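Local coordinates for putative enoyl-CoA hydratase (Streptomyces coelicolor A3, PDB 3G64), which probably acts on acyl-CoA thioesters as an enoyl-CoA hydratase of the crotonase superfamily, though its own substrate is not established, at residues 28-41 with 65-79. Numbering follows the deposited sequence.
Sequences ATVTLARPDKLNAL and LVLAGEGRGFCSGGD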
ATOM      1  N   ALA A  28      22.926 -11.469  15.801  1.00 29.29           N
ATOM      2  CA  ALA A  28      22.955 -12.827  15.273  1.00 24.14           C
ATOM      3  C   ALA A  28      23.177 -12.790  13.771  1.00 31.22           C
ATOM      4  O   ALA A  28      22.560 -11.990  13.061  1.00 33.38           O
ATOM      5  CB  ALA A  28      21.648 -13.528  15.589  1.00 29.09           C
ATOM      6  N   THR A  29      24.057 -13.653  13.275  1.00 29.77           N
ATOM      7  CA  THR A  29      24.173 -13.859  11.839  1.00 28.56           C
ATOM      8  C   THR A  29      23.768 -15.282  11.505  1.00 29.49           C
ATOM      9  O   THR A  29      24.309 -16.240  12.057  1.00 28.94           O
ATOM     10  CB  THR A  29      25.609 -13.593  11.329  1.00 32.12           C
ATOM     11  OG1 THR A  29      26.016 -12.287  11.752  1.00 33.27           O
ATOM     12  CG2 THR A  29      25.643 -13.656   9.810  1.00 31.32           C
ATOM     13  N   VAL A  30      22.775 -15.416  10.632  1.00 24.65           N
ATOM     14  CA  VAL A  30      22.294 -16.725  10.217  1.00 21.38           C
ATOM     15  C   VAL A  30      22.696 -16.858   8.761  1.00 24.55           C
ATOM     16  O   VAL A  30      22.202 -16.131   7.888  1.00 26.28           O
ATOM     17  CB  VAL A  30      20.752 -16.862  10.377  1.00 23.97           C
ATOM     18  CG1 VAL A  30      20.264 -18.255   9.920  1.00 26.06           C
ATOM     19  CG2 VAL A  30      20.330 -16.604  11.842  1.00 23.54           C
ATOM     20  N   THR A  31      23.637 -17.749   8.489  1.00 22.69           N
ATOM     21  CA  THR A  31      24.019 -17.977   7.117  1.00 27.65           C
ATOM     22  C   THR A  31      23.430 -19.289   6.630  1.00 29.67           C
ATOM     23  O   THR A  31      23.688 -20.350   7.216  1.00 27.13           O
ATOM     24  CB  THR A  31      25.538 -18.007   6.974  1.00 32.68           C
ATOM     25  OG1 THR A  31      26.100 -16.847   7.620  1.00 34.97           O
ATOM     26  CG2 THR A  31      25.902 -18.037   5.504  1.00 32.37           C
ATOM     27  N   LEU A  32      22.632 -19.213   5.566  1.00 29.77           N
ATOM     28  CA  LEU A  32      22.065 -20.416   4.958  1.00 28.10           C
ATOM     29  C   LEU A  32      23.162 -21.399   4.554  1.00 36.62           C
ATOM     30  O   LEU A  32      24.235 -21.009   4.092  1.00 38.45           O
ATOM     31  CB  LEU A  32      21.219 -20.054   3.756  1.00 24.69           C
ATOM     32  CG  LEU A  32      20.075 -19.115   4.124  1.00 30.16           C
ATOM     33  CD1 LEU A  32      19.355 -18.691   2.871  1.00 31.98           C
ATOM     34  CD2 LEU A  32      19.101 -19.817   5.129  1.00 27.02           C
ATOM     35  N   ALA A  33      22.874 -22.680   4.742  1.00 41.34           N
ATOM     36  CA  ALA A  33      23.787 -23.745   4.357  1.00 47.66           C
ATOM     37  C   ALA A  33      23.649 -24.138   2.863  1.00 48.56           C
ATOM     38  O   ALA A  33      22.584 -23.940   2.237  1.00 49.28           O
ATOM     39  CB  ALA A  33      23.559 -24.960   5.266  1.00 42.32           C
ATOM     40  N   ARG A  34      24.735 -24.682   2.310  1.00 38.41           N
ATOM     41  CA  ARG A  34      24.756 -25.309   0.968  1.00 29.86           C
ATOM     42  C   ARG A  34      24.992 -24.391  -0.208  1.00 26.10           C
ATOM     43  O   ARG A  34      24.175 -24.337  -1.119  1.00 29.13           O
ATOM     44  CB  ARG A  34      23.485 -26.123   0.705  1.00 31.48           C
ATOM     45  CG  ARG A  34      23.202 -27.160   1.765  1.00 41.32           C
ATOM     46  CD  ARG A  34      21.727 -27.522   1.778  1.00 48.29           C
ATOM     47  NE  ARG A  34      21.483 -28.889   1.350  1.00 51.20           N
ATOM     48  CZ  ARG A  34      20.573 -29.256   0.443  1.00 48.96           C
ATOM     49  NH1 ARG A  34      19.785 -28.355  -0.160  1.00 39.81           N
ATOM     50  NH2 ARG A  34      20.445 -30.548   0.157  1.00 44.76           N
ATOM     51  N   PRO A  35      26.125 -23.691  -0.208  1.00 29.90           N
ATOM     52  CA  PRO A  35      26.460 -22.736  -1.266  1.00 31.69           C
ATOM     53  C   PRO A  35      26.540 -23.418  -2.617  1.00 30.81           C
ATOM     54  O   PRO A  35      26.240 -22.782  -3.623  1.00 31.07           O
ATOM     55  CB  PRO A  35      27.853 -22.222  -0.887  1.00 32.74           C
ATOM     56  CG  PRO A  35      28.274 -22.970   0.337  1.00 35.41           C
ATOM     57  CD  PRO A  35      27.128 -23.763   0.865  1.00 33.57           C
ATOM     58  N   ASP A  36      26.945 -24.687  -2.637  1.00 26.49           N
ATOM     59  CA  ASP A  36      27.056 -25.432  -3.896  1.00 31.44           C
ATOM     60  C   ASP A  36      25.697 -25.659  -4.556  1.00 30.40           C
ATOM     61  O   ASP A  36      25.621 -26.012  -5.724  1.00 33.57           O
ATOM     62  CB  ASP A  36      27.757 -26.788  -3.684  1.00 35.83           C
ATOM     63  CG  ASP A  36      29.183 -26.647  -3.135  1.00 49.68           C
ATOM     64  OD1 ASP A  36      29.773 -25.539  -3.211  1.00 52.89           O
ATOM     65  OD2 ASP A  36      29.724 -27.665  -2.629  1.00 58.41           O
ATOM     66  N   LYS A  37      24.627 -25.485  -3.788  1.00 25.98           N
ATOM     67  CA  LYS A  37      23.271 -25.624  -4.319  1.00 27.74           C
ATOM     68  C   LYS A  37      22.543 -24.279  -4.267  1.00 29.19           C
ATOM     69  O   LYS A  37      21.305 -24.238  -4.287  1.00 29.80           O
ATOM     70  CB  LYS A  37      22.458 -26.593  -3.457  1.00 34.19           C
ATOM     71  CG  LYS A  37      22.996 -27.982  -3.372  1.00 45.95           C
ATOM     72  CD  LYS A  37      21.928 -28.916  -2.809  1.00 56.04           C
ATOM     73  CE  LYS A  37      22.108 -30.338  -3.357  1.00 69.99           C
ATOM     74  NZ  LYS A  37      21.801 -30.495  -4.817  1.00 68.18           N
ATOM     75  N   LEU A  38      23.303 -23.189  -4.195  0.70 27.41           N
ATOM     76  CA  LEU A  38      22.700 -21.867  -4.093  0.70 28.01           C
ATOM     77  C   LEU A  38      21.787 -21.821  -2.864  0.70 28.53           C
ATOM     78  O   LEU A  38      20.705 -21.242  -2.893  0.70 28.17           O
ATOM     79  CB  LEU A  38      21.931 -21.546  -5.376  0.70 27.97           C
ATOM     80  CG  LEU A  38      22.898 -21.253  -6.536  0.70 37.01           C
ATOM     81  CD1 LEU A  38      22.198 -21.336  -7.881  0.70 39.17           C
ATOM     82  CD2 LEU A  38      23.582 -19.908  -6.361  0.70 32.79           C
ATOM     83  N   ASN A  39      22.226 -22.490  -1.802  1.00 27.06           N
ATOM     84  CA  ASN A  39      21.541 -22.462  -0.528  1.00 27.72           C
ATOM     85  C   ASN A  39      20.086 -22.916  -0.558  1.00 32.06           C
ATOM     86  O   ASN A  39      19.279 -22.507   0.289  1.00 31.35           O
ATOM     87  CB  ASN A  39      21.689 -21.063   0.037  1.00 28.37           C
ATOM     88  CG  ASN A  39      23.152 -20.650   0.098  1.00 28.35           C
ATOM     89  OD1 ASN A  39      23.989 -21.439   0.553  1.00 24.35           O
ATOM     90  ND2 ASN A  39      23.469 -19.432  -0.365  1.00 24.51           N
ATOM     91  N   ALA A  40      19.754 -23.770  -1.522  1.00 28.92           N
ATOM     92  CA  ALA A  40      18.407 -24.332  -1.595  1.00 28.60           C
ATOM     93  C   ALA A  40      17.991 -24.938  -0.251  1.00 28.48           C
ATOM     94  O   ALA A  40      18.730 -25.711   0.378  1.00 28.28           O
ATOM     95  CB  ALA A  40      18.301 -25.385  -2.719  1.00 27.84           C
ATOM     96  N   LEU A  41      16.779 -24.602   0.161  1.00 30.05           N
ATOM     97  CA  LEU A  41      16.255 -24.992   1.454  1.00 27.92           C
ATOM     98  C   LEU A  41      15.704 -26.419   1.490  1.00 27.88           C
ATOM     99  O   LEU A  41      15.060 -26.888   0.553  1.00 27.17           O
ATOM    100  CB  LEU A  41      15.149 -24.014   1.855  1.00 27.36           C
ATOM    101  CG  LEU A  41      15.559 -22.552   1.973  1.00 27.32           C
ATOM    102  CD1 LEU A  41      14.315 -21.654   2.137  1.00 27.80           C
ATOM    103  CD2 LEU A  41      16.497 -22.419   3.147  1.00 28.11           C
ATOM    104  N   LEU A  65      19.367  -9.200  13.625  1.00 28.33           N
ATOM    105  CA  LEU A  65      19.711 -10.446  12.964  1.00 24.94           C
ATOM    106  C   LEU A  65      19.936 -10.214  11.476  1.00 23.82           C
ATOM    107  O   LEU A  65      19.129  -9.559  10.785  1.00 25.92           O
ATOM    108  CB  LEU A  65      18.620 -11.510  13.231  1.00 24.03           C
ATOM    109  CG  LEU A  65      18.857 -12.904  12.618  1.00 26.94           C
ATOM    110  CD1 LEU A  65      18.137 -13.976  13.429  1.00 27.89           C
ATOM    111  CD2 LEU A  65      18.419 -12.949  11.169  1.00 25.39           C
ATOM    112  N   VAL A  66      21.052 -10.738  10.994  1.00 25.30           N
ATOM    113  CA  VAL A  66      21.384 -10.730   9.574  1.00 24.68           C
ATOM    114  C   VAL A  66      21.135 -12.113   9.007  1.00 27.69           C
ATOM    115  O   VAL A  66      21.577 -13.130   9.570  1.00 29.31           O
ATOM    116  CB  VAL A  66      22.857 -10.356   9.334  1.00 28.13           C
ATOM    117  CG1 VAL A  66      23.200 -10.442   7.838  1.00 27.50           C
ATOM    118  CG2 VAL A  66      23.161  -8.958   9.890  1.00 24.61           C
ATOM    119  N   LEU A  67      20.401 -12.156   7.902  1.00 24.77           N
ATOM    120  CA  LEU A  67      20.172 -13.397   7.183  1.00 22.69           C
ATOM    121  C   LEU A  67      21.026 -13.344   5.902  1.00 23.86           C
ATOM    122  O   LEU A  67      20.888 -12.445   5.089  1.00 26.21           O
ATOM    123  CB  LEU A  67      18.673 -13.538   6.860  1.00 24.27           C
ATOM    124  CG  LEU A  67      18.143 -14.767   6.087  1.00 31.99           C
ATOM    125  CD1 LEU A  67      18.576 -16.065   6.745  1.00 27.84           C
ATOM    126  CD2 LEU A  67      16.584 -14.740   5.948  1.00 29.79           C
ATOM    127  N   ALA A  68      21.911 -14.309   5.734  1.00 24.26           N
ATOM    128  CA  ALA A  68      22.870 -14.284   4.627  1.00 27.72           C
ATOM    129  C   ALA A  68      22.966 -15.639   3.926  1.00 30.13           C
ATOM    130  O   ALA A  68      22.497 -16.647   4.452  1.00 26.86           O
ATOM    131  CB  ALA A  68      24.217 -13.856   5.126  1.00 23.69           C
ATOM    132  N   GLY A  69      23.575 -15.640   2.740  1.00 27.18           N
ATOM    133  CA  GLY A  69      23.851 -16.851   1.978  1.00 23.00           C
ATOM    134  C   GLY A  69      25.249 -16.786   1.353  1.00 28.61           C
ATOM    135  O   GLY A  69      25.639 -15.750   0.821  1.00 30.16           O
ATOM    136  N   GLU A  70      26.013 -17.871   1.420  1.00 29.32           N
ATOM    137  CA  GLU A  70      27.333 -17.876   0.763  1.00 35.20           C
ATOM    138  C   GLU A  70      27.270 -18.464  -0.642  1.00 36.98           C
ATOM    139  O   GLU A  70      26.265 -19.081  -1.018  1.00 34.82           O
ATOM    140  CB  GLU A  70      28.377 -18.591   1.616  1.00 39.52           C
ATOM    141  CG  GLU A  70      28.905 -17.703   2.723  1.00 50.59           C
ATOM    142  CD  GLU A  70      29.728 -18.449   3.761  1.00 61.11           C
ATOM    143  OE1 GLU A  70      29.886 -19.688   3.637  1.00 64.28           O
ATOM    144  OE2 GLU A  70      30.207 -17.782   4.708  1.00 61.79           O
ATOM    145  N   GLY A  71      28.334 -18.257  -1.419  1.00 34.51           N
ATOM    146  CA  GLY A  71      28.395 -18.767  -2.775  1.00 35.55           C
ATOM    147  C   GLY A  71      27.939 -17.762  -3.811  1.00 32.93           C
ATOM    148  O   GLY A  71      28.055 -16.566  -3.614  1.00 34.10           O
ATOM    149  N   ARG A  72      27.406 -18.263  -4.917  1.00 31.13           N
ATOM    150  CA  ARG A  72      27.033 -17.429  -6.059  1.00 35.32           C
ATOM    151  C   ARG A  72      25.726 -16.637  -5.870  1.00 36.22           C
ATOM    152  O   ARG A  72      25.390 -15.786  -6.692  1.00 32.68           O
ATOM    153  CB  ARG A  72      26.897 -18.295  -7.324  1.00 41.16           C
ATOM    154  CG  ARG A  72      28.165 -19.086  -7.703  1.00 53.16           C
ATOM    155  CD  ARG A  72      27.913 -20.050  -8.882  1.00 64.05           C
ATOM    156  NE  ARG A  72      26.879 -21.053  -8.602  1.00 71.92           N
ATOM    157  CZ  ARG A  72      27.113 -22.277  -8.128  1.00 79.82           C
ATOM    158  NH1 ARG A  72      28.353 -22.680  -7.873  1.00 84.22           N
ATOM    159  NH2 ARG A  72      26.105 -23.106  -7.906  1.00 82.52           N
ATOM    160  N   GLY A  73      24.968 -16.937  -4.823  1.00 34.01           N
ATOM    161  CA  GLY A  73      23.740 -16.202  -4.590  1.00 32.69           C
ATOM    162  C   GLY A  73      23.112 -16.409  -3.223  1.00 32.52           C
ATOM    163  O   GLY A  73      23.519 -17.256  -2.426  1.00 31.56           O
ATOM    164  N   PHE A  74      22.082 -15.619  -2.960  1.00 28.35           N
ATOM    165  CA  PHE A  74      21.461 -15.622  -1.655  1.00 23.82           C
ATOM    166  C   PHE A  74      20.721 -16.939  -1.384  1.00 24.09           C
ATOM    167  O   PHE A  74      21.080 -17.670  -0.459  1.00 25.00           O
ATOM    168  CB  PHE A  74      20.524 -14.421  -1.518  1.00 20.13           C
ATOM    169  CG  PHE A  74      19.772 -14.394  -0.223  1.00 22.64           C
ATOM    170  CD1 PHE A  74      20.424 -14.089   0.964  1.00 24.47           C
ATOM    171  CD2 PHE A  74      18.407 -14.661  -0.192  1.00 23.24           C
ATOM    172  CE1 PHE A  74      19.720 -14.035   2.166  1.00 25.58           C
ATOM    173  CE2 PHE A  74      17.695 -14.618   1.005  1.00 25.25           C
ATOM    174  CZ  PHE A  74      18.348 -14.307   2.180  1.00 26.58           C
ATOM    175  N   CYS A  75      19.703 -17.244  -2.191  1.00 23.26           N
ATOM    176  CA  CYS A  75      18.900 -18.460  -1.965  1.00 21.60           C
ATOM    177  C   CYS A  75      18.007 -18.698  -3.175  1.00 23.30           C
ATOM    178  O   CYS A  75      17.223 -17.819  -3.548  1.00 28.02           O
ATOM    179  CB  CYS A  75      18.002 -18.282  -0.724  1.00 26.60           C
ATOM    180  SG  CYS A  75      17.017 -19.807  -0.296  1.00 26.98           S
ATOM    181  N   SER A  76      18.116 -19.874  -3.777  1.00 21.82           N
ATOM    182  CA  SER A  76      17.300 -20.239  -4.936  1.00 24.77           C
ATOM    183  C   SER A  76      15.913 -20.784  -4.577  1.00 26.38           C
ATOM    184  O   SER A  76      15.132 -21.118  -5.458  1.00 31.33           O
ATOM    185  CB  SER A  76      18.035 -21.292  -5.767  1.00 27.74           C
ATOM    186  OG  SER A  76      18.220 -22.468  -4.975  1.00 28.57           O
ATOM    187  N   GLY A  77      15.609 -20.876  -3.290  1.00 26.41           N
ATOM    188  CA  GLY A  77      14.317 -21.389  -2.870  1.00 26.07           C
ATOM    189  C   GLY A  77      14.354 -22.820  -2.398  1.00 31.20           C
ATOM    190  O   GLY A  77      15.413 -23.352  -2.036  1.00 32.39           O
ATOM    191  N   GLY A  78      13.191 -23.467  -2.412  1.00 32.02           N
ATOM    192  CA  GLY A  78      13.097 -24.845  -1.953  1.00 32.36           C
ATOM    193  C   GLY A  78      13.802 -25.810  -2.907  1.00 31.37           C
ATOM    194  O   GLY A  78      13.732 -25.668  -4.130  1.00 30.34           O
ATOM    195  N   ASP A  79      14.472 -26.808  -2.354  1.00 26.07           N
ATOM    196  CA  ASP A  79      15.192 -27.780  -3.183  1.00 29.20           C
ATOM    197  C   ASP A  79      14.232 -28.576  -4.076  1.00 33.14           C
ATOM    198  O   ASP A  79      13.227 -29.131  -3.587  1.00 28.48           O
ATOM    199  CB  ASP A  79      15.954 -28.739  -2.275  1.00 31.83           C
ATOM    200  CG  ASP A  79      16.939 -29.610  -3.045  1.00 38.05           C
ATOM    201  OD1 ASP A  79      16.526 -30.613  -3.694  1.00 35.31           O
ATOM    202  OD2 ASP A  79      18.137 -29.284  -2.977  1.00 43.46           O
TER
HETATM  203  O   HOH W   1      25.749 -20.337   2.199  1.00 34.15           O
HETATM  204  O   HOH W   2      27.659 -21.211  -5.089  1.00 50.23           O
HETATM  205  O   HOH W   3      27.789 -25.761  -7.338  1.00 48.57           O
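N39 reaches across to 65-79 with its side-chain amide. ND2 gives one N-H to E70 O at 2.9 Å, in the carbonyl plane on a lone pair. The other goes to F74 O at 3.0 Å, from above that carbonyl's plane. With CG anti to its own carbonyl carbon (chi1 -54°), the amide is turned toward 65-79. It lies over G69, where a CB would clash with ND2. With an alanine here, the carbonyls of E70 and F74 would probably lose these donors, and the 70-74 loop would be freer to shift. A water accepts from E70 N and lies within hydrogen-bonding distance of N39 OD1 and L32 O.

On either side of N39 in sequence the backbones pair again. S76 N bonds to L38 O before it, and L41 N to G77 O and D79 N to L41 O after it. L38 CD2 packs on R72 CB at 3.8 Å, the two side chains crossing at about a right angle. C75 SG, anti to its backbone N (chi1 -177°), lies against L41 CG at 3.8 Å. R34 NH1 donates to A40 O at 2.9 Å and makes a weak, long salt bridge to D79 OD2. The stronger partner of R34 is E82, and D79 OD1 caps the N terminus of helix 80-87.

Upstream, 28-32 and 65-69 run parallel. Four backbone bonds join them, from V66 N to A28 O through L32 N to A68 O. V30 CG2 meets L65 CD1 at 3.8 Å on the face covered by helix 43-58. L32 CD2 meets L67 CD1, and its CD1 meets C75 CB. Strand 27-32, helix 43-58 and strand 64-69 form a beta-alpha-beta unit. This unit and the glycine-rich loop after its second strand are part of the crotonase fold; in other family members a backbone N-H of this loop commonly helps form the oxyanion hole.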